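Local coordinates for protein fructose transport system repressor FruR (Pseudomonas putida, PDB 3O74) that probably binds specific DNA sites as a LacI-family dual regulator of transcription, with fructose 1-phosphate as its preferred effector, at residues Asp45-Leu50 and Ser66-Glu71; Arg121-Ile126 and Pro181-Thr186; Ala18-Gln23 and Met230-Gly235. All blocks are in the same frame, centred on the assembly; numbering follows the deposited sequence.

The chain folds into two lobes of the LacI and periplasmic-binding-protein type. After strand 4-9, helix 15-30 holds one half of interaction 3. The other half is the start of helix 234-250, just after strand 227-231. Interaction 3 therefore closes a loop of 206 residues, and interactions 1 and 2 both fall within it, in series. Interaction 1 closes first, joining helix 44-56 to the loop after strand 61-64. Interaction 2 then pairs strands 122-128 and 183-186. No two contacts cross along the chain. Interactions 1 and 2 lie on opposite sides of the chain's centre, their centres 32 Å apart. Interactions 1 and 3 both touch the second subunit; interactions 2 and 3 reach the same mixed sheet.

Interaction 1: Asp45-Leu50 and Ser66-Glu71; sequences DSERQL and SCLPPE
E47 of helix 44-56 grips the S66-L68 loop that follows strand 61-64. The loop forms an ST turn: L68 N donates to S66 OG at 3.1 Å. In this LacI-type sugar-binding fold, a helix carboxylate is fastened to the loop after a strand. The E47 side chain leaves the helix with CG anti to the backbone N (chi1 177°) and runs on extended, which carries the carboxylate across to the loop. Its two oxygens then divide the work. OE1 takes the backbone N-H of C67 on its syn lone pair, at 2.8 Å from C67 N. OE2 accepts from S66 OG at 2.7 Å, on the syn side but tilted out of the carboxylate plane. Y75 OH also bonds to OE2. These three bonds hold the buried carboxylate and should fix its rotation. S66 OG works in both directions, giving to E47 and receiving from L68 N. L68 comes toward E47 from the opposite direction, with CG 3.7 Å from E47 OE2. R48 flanks the turn on a chain extended from CG to NE, and its NE forms a salt bridge with D72. Over one face of its guanidinium lies a leucine methyl: L68 CD2 is 4.0 Å from R48 CZ.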
loop_
_atom_site.group_PDB
_atom_site.type_symbol
_atom_site.label_atom_id
_atom_site.label_comp_id
_atom_site.label_asym_id
_atom_site.label_seq_id
_atom_site.Cartn_x
_atom_site.Cartn_y
_atom_site.Cartn_z
ATOM N N ASP B 45 21.726 4.970 -0.291
ATOM C CA ASP B 45 22.412 4.694 -1.551
ATOM C C ASP B 45 21.431 4.429 -2.688
ATOM O O ASP B 45 21.699 4.773 -3.838
ATOM C CB ASP B 45 23.383 3.521 -1.423
ATOM C CG ASP B 45 24.190 3.303 -2.690
ATOM O OD1 ASP B 45 24.046 2.233 -3.320
ATOM O OD2 ASP B 45 24.959 4.213 -3.068
ATOM N N SER B 46 20.305 3.805 -2.365
ATOM C CA SER B 46 19.257 3.587 -3.350
ATOM C C SER B 46 18.661 4.923 -3.782
ATOM O O SER B 46 18.379 5.138 -4.958
ATOM C CB SER B 46 18.165 2.679 -2.788
ATOM O OG SER B 46 18.674 1.391 -2.493
ATOM N N GLU B 47 18.478 5.826 -2.826
ATOM C CA GLU B 47 17.904 7.123 -3.150
ATOM C C GLU B 47 18.818 7.910 -4.077
ATOM O O GLU B 47 18.354 8.558 -5.011
ATOM C CB GLU B 47 17.608 7.940 -1.896
ATOM C CG GLU B 47 17.072 9.327 -2.210
ATOM C CD GLU B 47 16.509 10.022 -0.991
ATOM O OE1 GLU B 47 16.218 9.329 0.004
ATOM O OE2 GLU B 47 16.354 11.261 -1.027
ATOM N N ARG B 48 20.119 7.852 -3.817
ATOM C CA ARG B 48 21.076 8.550 -4.662
ATOM C C ARG B 48 21.071 7.979 -6.078
ATOM O O ARG B 48 21.221 8.716 -7.052
ATOM C CB ARG B 48 22.477 8.518 -4.048
ATOM C CG ARG B 48 22.571 9.286 -2.735
ATOM C CD ARG B 48 24.011 9.518 -2.310
ATOM N NE ARG B 48 24.093 10.079 -0.963
ATOM C CZ ARG B 48 24.288 9.354 0.134
ATOM N NH1 ARG B 48 24.427 8.038 0.042
ATOM N NH2 ARG B 48 24.350 9.941 1.322
ATOM N N GLN B 49 20.880 6.668 -6.189
ATOM C CA GLN B 49 20.716 6.036 -7.494
ATOM C C GLN B 49 19.476 6.566 -8.218
ATOM O O GLN B 49 19.493 6.765 -9.430
ATOM C CB GLN B 49 20.622 4.512 -7.358
ATOM C CG GLN B 49 21.897 3.838 -6.884
ATOM C CD GLN B 49 21.925 2.352 -7.200
ATOM O OE1 GLN B 49 20.976 1.619 -6.909
ATOM N NE2 GLN B 49 23.021 1.900 -7.801
ATOM N N LEU B 50 18.398 6.782 -7.472
ATOM C CA LEU B 50 17.159 7.277 -8.063
ATOM C C LEU B 50 17.283 8.742 -8.472
ATOM O O LEU B 50 16.678 9.174 -9.453
ATOM C CB LEU B 50 15.980 7.079 -7.107
ATOM C CG LEU B 50 15.618 5.615 -6.844
ATOM C CD1 LEU B 50 14.441 5.513 -5.891
ATOM C CD2 LEU B 50 15.307 4.916 -8.149
ATOM N N SER B 66 12.678 12.058 1.516
ATOM C CA SER B 66 14.080 11.670 1.534
ATOM C C SER B 66 14.481 10.885 2.781
ATOM O O SER B 66 13.863 11.013 3.838
ATOM C CB SER B 66 14.956 12.917 1.402
ATOM O OG SER B 66 16.328 12.580 1.308
ATOM N N CYS B 67 15.528 10.077 2.651
ATOM C CA CYS B 67 16.103 9.392 3.801
ATOM C C CYS B 67 17.553 9.821 4.006
ATOM O O CYS B 67 18.265 9.250 4.827
ATOM C CB CYS B 67 16.011 7.870 3.641
ATOM S SG CYS B 67 17.046 7.174 2.335
ATOM N N LEU B 68 17.982 10.833 3.254
ATOM C CA LEU B 68 19.364 11.310 3.304
ATOM C C LEU B 68 19.642 12.187 4.529
ATOM O O LEU B 68 18.720 12.750 5.116
ATOM C CB LEU B 68 19.720 12.071 2.019
ATOM C CG LEU B 68 19.588 11.330 0.683
ATOM C CD1 LEU B 68 20.020 12.225 -0.470
ATOM C CD2 LEU B 68 20.399 10.045 0.691
ATOM N N PRO B 69 20.921 12.290 4.926
ATOM C CA PRO B 69 21.330 13.198 6.005
ATOM C C PRO B 69 21.217 14.651 5.558
ATOM O O PRO B 69 21.403 14.931 4.375
ATOM C CB PRO B 69 22.805 12.842 6.226
ATOM C CG PRO B 69 22.997 11.509 5.582
ATOM C CD PRO B 69 22.040 11.469 4.440
ATOM N N PRO B 70 20.927 15.568 6.494
ATOM C CA PRO B 70 20.775 16.987 6.154
ATOM C C PRO B 70 22.092 17.573 5.657
ATOM O O PRO B 70 22.098 18.575 4.943
ATOM C CB PRO B 70 20.384 17.625 7.487
ATOM C CG PRO B 70 20.960 16.714 8.519
ATOM C CD PRO B 70 20.838 15.333 7.945
ATOM N N GLU B 71 23.194 16.939 6.041
ATOM C CA GLU B 71 24.520 17.361 5.614
ATOM C C GLU B 71 24.701 17.113 4.118
ATOM O O GLU B 71 25.502 17.775 3.457
ATOM C CB GLU B 71 25.586 16.596 6.397
ATOM C CG GLU B 71 25.125 16.116 7.765
ATOM C CD GLU B 71 25.241 14.611 7.919
ATOM O OE1 GLU B 71 26.002 13.990 7.147
ATOM O OE2 GLU B 71 24.572 14.049 8.812
#

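Interaction 2: Arg121-Ile126 and Pro181-Thr186; sequences RSIALI and PDALVT
P181 meets S122 where two neighbouring parallel strands of the lobe's central sheet begin, with P181 CA 3.2 Å from S122 OG. This is the parallel alpha/beta arrangement of the LacI-type fold; the strand axes run 14° apart. D182 bonds twice. Its backbone N donates to S122 OG at 2.9 Å. The serine hydroxyl is set for this by chi1 of 60°, between its own backbone N and carbonyl carbon. The D182 carboxylate turns back along the strand, and OD2 accepts from R121 N at a short 2.6 Å, a length made doubtful by poorly ordered R121, on the anti side and 26° out of its plane. A183 starts the regular pairing. Its N-H to S122 O is weak, but its carbonyl takes A124 N at 3.0 Å. L184 sends CD1 to I126 CG1 (3.8 Å), on the face with A124; V195 of helix 189-201 packs there too. V185 bonds twice to the neighbouring strand: its N donates to A124 O at 3.0 Å and its O accepts from I126 N at 2.9 Å. Its CG1 touches L125 CD1 on the other face, where L111 and L115 of helix 104-116 pack. T186 ends the pairing, its CG2 near I126 CB, while its hydroxyl bonds T213. Side-chain polar bonds at the start of the two strands thus give way to backbone bonds between apolar faces, as in a buried sheet core.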
loop_
_atom_site.group_PDB
_atom_site.type_symbol
_atom_site.label_atom_id
_atom_site.label_comp_id
_atom_site.label_asym_id
_atom_site.label_seq_id
_atom_site.Cartn_x
_atom_site.Cartn_y
_atom_site.Cartn_z
ATOM N N ARG B 121 0.504 4.748 34.752
ATOM C CA ARG B 121 1.641 4.701 35.661
ATOM C C ARG B 121 2.942 4.730 34.865
ATOM O O ARG B 121 3.990 5.137 35.368
ATOM C CB ARG B 121 1.564 3.444 36.529
ATOM C CG ARG B 121 2.159 3.593 37.917
ATOM C CD ARG B 121 3.653 3.333 37.927
ATOM N NE ARG B 121 4.433 4.561 38.043
ATOM C CZ ARG B 121 5.688 4.601 38.477
ATOM N NH1 ARG B 121 6.295 3.479 38.841
ATOM N NH2 ARG B 121 6.334 5.757 38.555
ATOM N N SER B 122 2.856 4.304 33.610
ATOM C CA SER B 122 4.006 4.267 32.722
ATOM C C SER B 122 3.555 4.542 31.297
ATOM O O SER B 122 2.480 4.112 30.881
ATOM C CB SER B 122 4.696 2.904 32.792
ATOM O OG SER B 122 3.812 1.865 32.406
ATOM N N ILE B 123 4.381 5.263 30.552
ATOM C CA ILE B 123 4.077 5.564 29.161
ATOM C C ILE B 123 5.345 5.462 28.328
ATOM O O ILE B 123 6.430 5.815 28.788
ATOM C CB ILE B 123 3.455 6.970 29.002
ATOM C CG1 ILE B 123 3.004 7.195 27.559
ATOM C CG2 ILE B 123 4.433 8.052 29.444
ATOM C CD1 ILE B 123 2.119 8.411 27.378
ATOM N N ALA B 124 5.209 4.971 27.102
ATOM C CA ALA B 124 6.370 4.786 26.251
ATOM C C ALA B 124 6.136 5.330 24.852
ATOM O O ALA B 124 5.000 5.438 24.390
ATOM C CB ALA B 124 6.758 3.319 26.190
ATOM N N LEU B 125 7.234 5.682 24.197
ATOM C CA LEU B 125 7.214 6.071 22.801
ATOM C C LEU B 125 8.039 5.063 22.014
ATOM O O LEU B 125 9.181 4.767 22.369
ATOM C CB LEU B 125 7.812 7.464 22.626
ATOM C CG LEU B 125 8.020 7.878 21.172
ATOM C CD1 LEU B 125 6.727 8.421 20.580
ATOM C CD2 LEU B 125 9.137 8.908 21.076
ATOM N N ILE B 126 7.451 4.523 20.957
ATOM C CA ILE B 126 8.178 3.648 20.059
ATOM C C ILE B 126 8.262 4.318 18.694
ATOM O O ILE B 126 7.244 4.624 18.076
ATOM C CB ILE B 126 7.506 2.274 19.946
ATOM C CG1 ILE B 126 7.832 1.422 21.178
ATOM C CG2 ILE B 126 7.953 1.553 18.673
ATOM C CD1 ILE B 126 7.163 0.051 21.181
ATOM N N PRO B 181 3.611 -1.406 29.352
ATOM C CA PRO B 181 3.419 -0.059 29.894
ATOM C C PRO B 181 1.923 0.221 29.963
ATOM O O PRO B 181 1.161 -0.443 29.259
ATOM C CB PRO B 181 4.066 0.829 28.834
ATOM C CG PRO B 181 3.849 0.079 27.549
ATOM C CD PRO B 181 3.948 -1.387 27.915
ATOM N N ASP B 182 1.501 1.169 30.793
ATOM C CA ASP B 182 0.087 1.508 30.864
ATOM C C ASP B 182 -0.385 2.170 29.573
ATOM O O ASP B 182 -1.553 2.064 29.203
ATOM C CB ASP B 182 -0.195 2.418 32.056
ATOM C CG ASP B 182 -0.180 1.671 33.375
ATOM O OD1 ASP B 182 -0.030 0.429 33.361
ATOM O OD2 ASP B 182 -0.323 2.328 34.426
ATOM N N ALA B 183 0.534 2.842 28.886
ATOM C CA ALA B 183 0.194 3.579 27.674
ATOM C C ALA B 183 1.352 3.571 26.685
ATOM O O ALA B 183 2.520 3.541 27.077
ATOM C CB ALA B 183 -0.203 5.014 28.012
ATOM N N LEU B 184 1.022 3.608 25.401
ATOM C CA LEU B 184 2.037 3.525 24.362
ATOM C C LEU B 184 1.662 4.335 23.130
ATOM O O LEU B 184 0.535 4.265 22.639
ATOM C CB LEU B 184 2.267 2.069 23.958
ATOM C CG LEU B 184 3.180 1.869 22.747
ATOM C CD1 LEU B 184 4.618 2.179 23.118
ATOM C CD2 LEU B 184 3.062 0.453 22.199
ATOM N N VAL B 185 2.627 5.102 22.633
ATOM C CA VAL B 185 2.474 5.808 21.368
ATOM C C VAL B 185 3.488 5.274 20.366
ATOM O O VAL B 185 4.675 5.175 20.678
ATOM C CB VAL B 185 2.694 7.321 21.535
ATOM C CG1 VAL B 185 2.727 8.015 20.176
ATOM C CG2 VAL B 185 1.616 7.921 22.419
ATOM N N THR B 186 3.018 4.912 19.174
ATOM C CA THR B 186 3.916 4.566 18.079
ATOM C C THR B 186 3.893 5.691 17.052
ATOM O O THR B 186 2.834 6.243 16.744
ATOM C CB THR B 186 3.521 3.242 17.400
ATOM O OG1 THR B 186 2.151 3.309 16.991
ATOM C CG2 THR B 186 3.693 2.074 18.356
#

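Interaction 3: Ala18-Gln23 and Met230-Gly235; sequences ARIAKQ and MAQQHG
The second of the three crossovers joining the two lobes, as in other LacI and periplasmic-binding-protein folds, brings H234 against R19 and I20 of helix 15-30. H234 begins helix 234-250, just after Q233 at the N-cap position. Its imidazole is held between two side chains, R19 and Q232. R19 CB lies over one face in a CH-pi contact, 4.2 Å from the ring centroid, and Q232 CB lies over the opposite face. I20 CG1 meets the ring at its edge, in plane, 3.9 Å from H234 ND1. R19 CG lies 3.2 Å from H234 CB, an unusually short, perhaps slightly strained approach. Bends at chi2 (83°) and chi3 (70°) fold R19 close to the imidazole, its guanidinium plane 19° from the ring plane, while NE forms a salt bridge with E13 of the second subunit. I20 CD1 also reaches Q232 OE1, at 3.5 Å. A water accepts from Q23 NE2 at 3.0 Å and donates to G235 O at 2.7 Å. The direct contact is therefore largely van der Waals, with water carrying the polar link. The nearby R19 charge and helix start would probably disfavour a protonated H234, though the second subunit's E13 may offset this.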
loop_
_atom_site.group_PDB
_atom_site.type_symbol
_atom_site.label_atom_id
_atom_site.label_comp_id
_atom_site.label_asym_id
_atom_site.label_seq_id
_atom_site.Cartn_x
_atom_site.Cartn_y
_atom_site.Cartn_z
ATOM N N ALA B 18 1.443 5.439 -0.664
ATOM C CA ALA B 18 0.673 4.952 -1.809
ATOM C C ALA B 18 -0.519 5.865 -2.100
ATOM O O ALA B 18 -0.789 6.207 -3.253
ATOM C CB ALA B 18 0.206 3.518 -1.568
ATOM N N ARG B 19 -1.225 6.256 -1.046
ATOM C CA ARG B 19 -2.367 7.146 -1.181
ATOM C C ARG B 19 -1.944 8.500 -1.747
ATOM O O ARG B 19 -2.562 9.021 -2.678
ATOM C CB ARG B 19 -3.058 7.334 0.167
ATOM C CG ARG B 19 -4.121 8.415 0.154
ATOM C CD ARG B 19 -5.444 7.908 -0.382
ATOM N NE ARG B 19 -6.070 6.973 0.546
ATOM C CZ ARG B 19 -7.329 7.064 0.962
ATOM N NH1 ARG B 19 -8.104 8.049 0.525
ATOM N NH2 ARG B 19 -7.814 6.167 1.809
ATOM N N ILE B 20 -0.875 9.062 -1.195
ATOM C CA ILE B 20 -0.353 10.324 -1.695
ATOM C C ILE B 20 0.094 10.183 -3.149
ATOM O O ILE B 20 -0.237 11.014 -3.991
ATOM C CB ILE B 20 0.815 10.834 -0.826
ATOM C CG1 ILE B 20 0.303 11.257 0.555
ATOM C CG2 ILE B 20 1.518 11.994 -1.513
ATOM C CD1 ILE B 20 1.408 11.587 1.551
ATOM N N ALA B 21 0.835 9.119 -3.443
ATOM C CA ALA B 21 1.296 8.866 -4.805
ATOM C C ALA B 21 0.123 8.758 -5.775
ATOM O O ALA B 21 0.200 9.224 -6.911
ATOM C CB ALA B 21 2.150 7.605 -4.855
ATOM N N LYS B 22 -0.966 8.148 -5.319
ATOM C CA LYS B 22 -2.156 7.996 -6.148
ATOM C C LYS B 22 -2.846 9.337 -6.366
ATOM O O LYS B 22 -3.278 9.651 -7.476
ATOM C CB LYS B 22 -3.127 7.013 -5.501
ATOM C CG LYS B 22 -4.329 6.646 -6.353
ATOM C CD LYS B 22 -5.215 5.671 -5.594
ATOM C CE LYS B 22 -6.185 4.938 -6.506
ATOM N NZ LYS B 22 -6.885 3.856 -5.753
ATOM N N GLN B 23 -2.947 10.129 -5.303
ATOM C CA GLN B 23 -3.558 11.457 -5.391
ATOM C C GLN B 23 -2.730 12.398 -6.261
ATOM O O GLN B 23 -3.274 13.236 -6.981
ATOM C CB GLN B 23 -3.732 12.063 -3.997
ATOM C CG GLN B 23 -4.712 11.325 -3.112
ATOM C CD GLN B 23 -6.145 11.498 -3.560
ATOM O OE1 GLN B 23 -6.910 10.536 -3.606
ATOM N NE2 GLN B 23 -6.517 12.727 -3.899
HETATM N N MSE B 230 -3.762 9.271 14.505
HETATM C CA MSE B 230 -3.632 10.573 13.858
HETATM C C MSE B 230 -3.311 10.373 12.379
HETATM O O MSE B 230 -2.167 10.101 12.028
HETATM C CB MSE B 230 -2.512 11.377 14.516
HETATM C CG MSE B 230 -2.880 12.014 15.844
HETATM SE SE MSE B 230 -3.995 13.587 15.594
HETATM C CE MSE B 230 -4.008 14.224 17.429
ATOM N N ALA B 231 -4.319 10.509 11.519
ATOM C CA ALA B 231 -4.157 10.240 10.090
ATOM C C ALA B 231 -3.823 11.490 9.268
ATOM O O ALA B 231 -4.292 12.583 9.569
ATOM C CB ALA B 231 -5.402 9.558 9.540
ATOM N N GLN B 232 -3.019 11.313 8.223
ATOM C CA GLN B 232 -2.701 12.396 7.300
ATOM C C GLN B 232 -3.908 12.740 6.446
ATOM O O GLN B 232 -4.702 11.865 6.106
ATOM C CB GLN B 232 -1.562 11.991 6.361
ATOM C CG GLN B 232 -0.239 11.656 7.028
ATOM C CD GLN B 232 0.857 11.372 6.009
ATOM O OE1 GLN B 232 0.927 12.015 4.962
ATOM N NE2 GLN B 232 1.718 10.410 6.317
ATOM N N GLN B 233 -4.038 14.013 6.087
ATOM C CA GLN B 233 -4.980 14.405 5.049
ATOM C C GLN B 233 -4.263 14.264 3.709
ATOM O O GLN B 233 -3.757 15.243 3.156
ATOM C CB GLN B 233 -5.476 15.839 5.266
ATOM C CG GLN B 233 -6.165 16.061 6.612
ATOM C CD GLN B 233 -6.838 17.420 6.732
ATOM O OE1 GLN B 233 -7.916 17.643 6.183
ATOM N NE2 GLN B 233 -6.206 18.329 7.465
ATOM N N HIS B 234 -4.212 13.033 3.200
ATOM C CA HIS B 234 -3.414 12.707 2.019
ATOM C C HIS B 234 -3.807 13.522 0.793
ATOM O O HIS B 234 -2.951 13.931 0.006
ATOM C CB HIS B 234 -3.528 11.217 1.686
ATOM C CG HIS B 234 -3.342 10.311 2.865
ATOM N ND1 HIS B 234 -2.104 9.845 3.259
ATOM C CD2 HIS B 234 -4.237 9.776 3.724
ATOM C CE1 HIS B 234 -2.249 9.066 4.315
ATOM N NE2 HIS B 234 -3.532 9.006 4.620
ATOM N N GLY B 235 -5.105 13.743 0.627
ATOM C CA GLY B 235 -5.605 14.496 -0.505
ATOM C C GLY B 235 -5.073 15.914 -0.517
ATOM O O GLY B 235 -4.660 16.419 -1.560
HETATM O O HOH W 1 -5.430 15.515 -3.931
#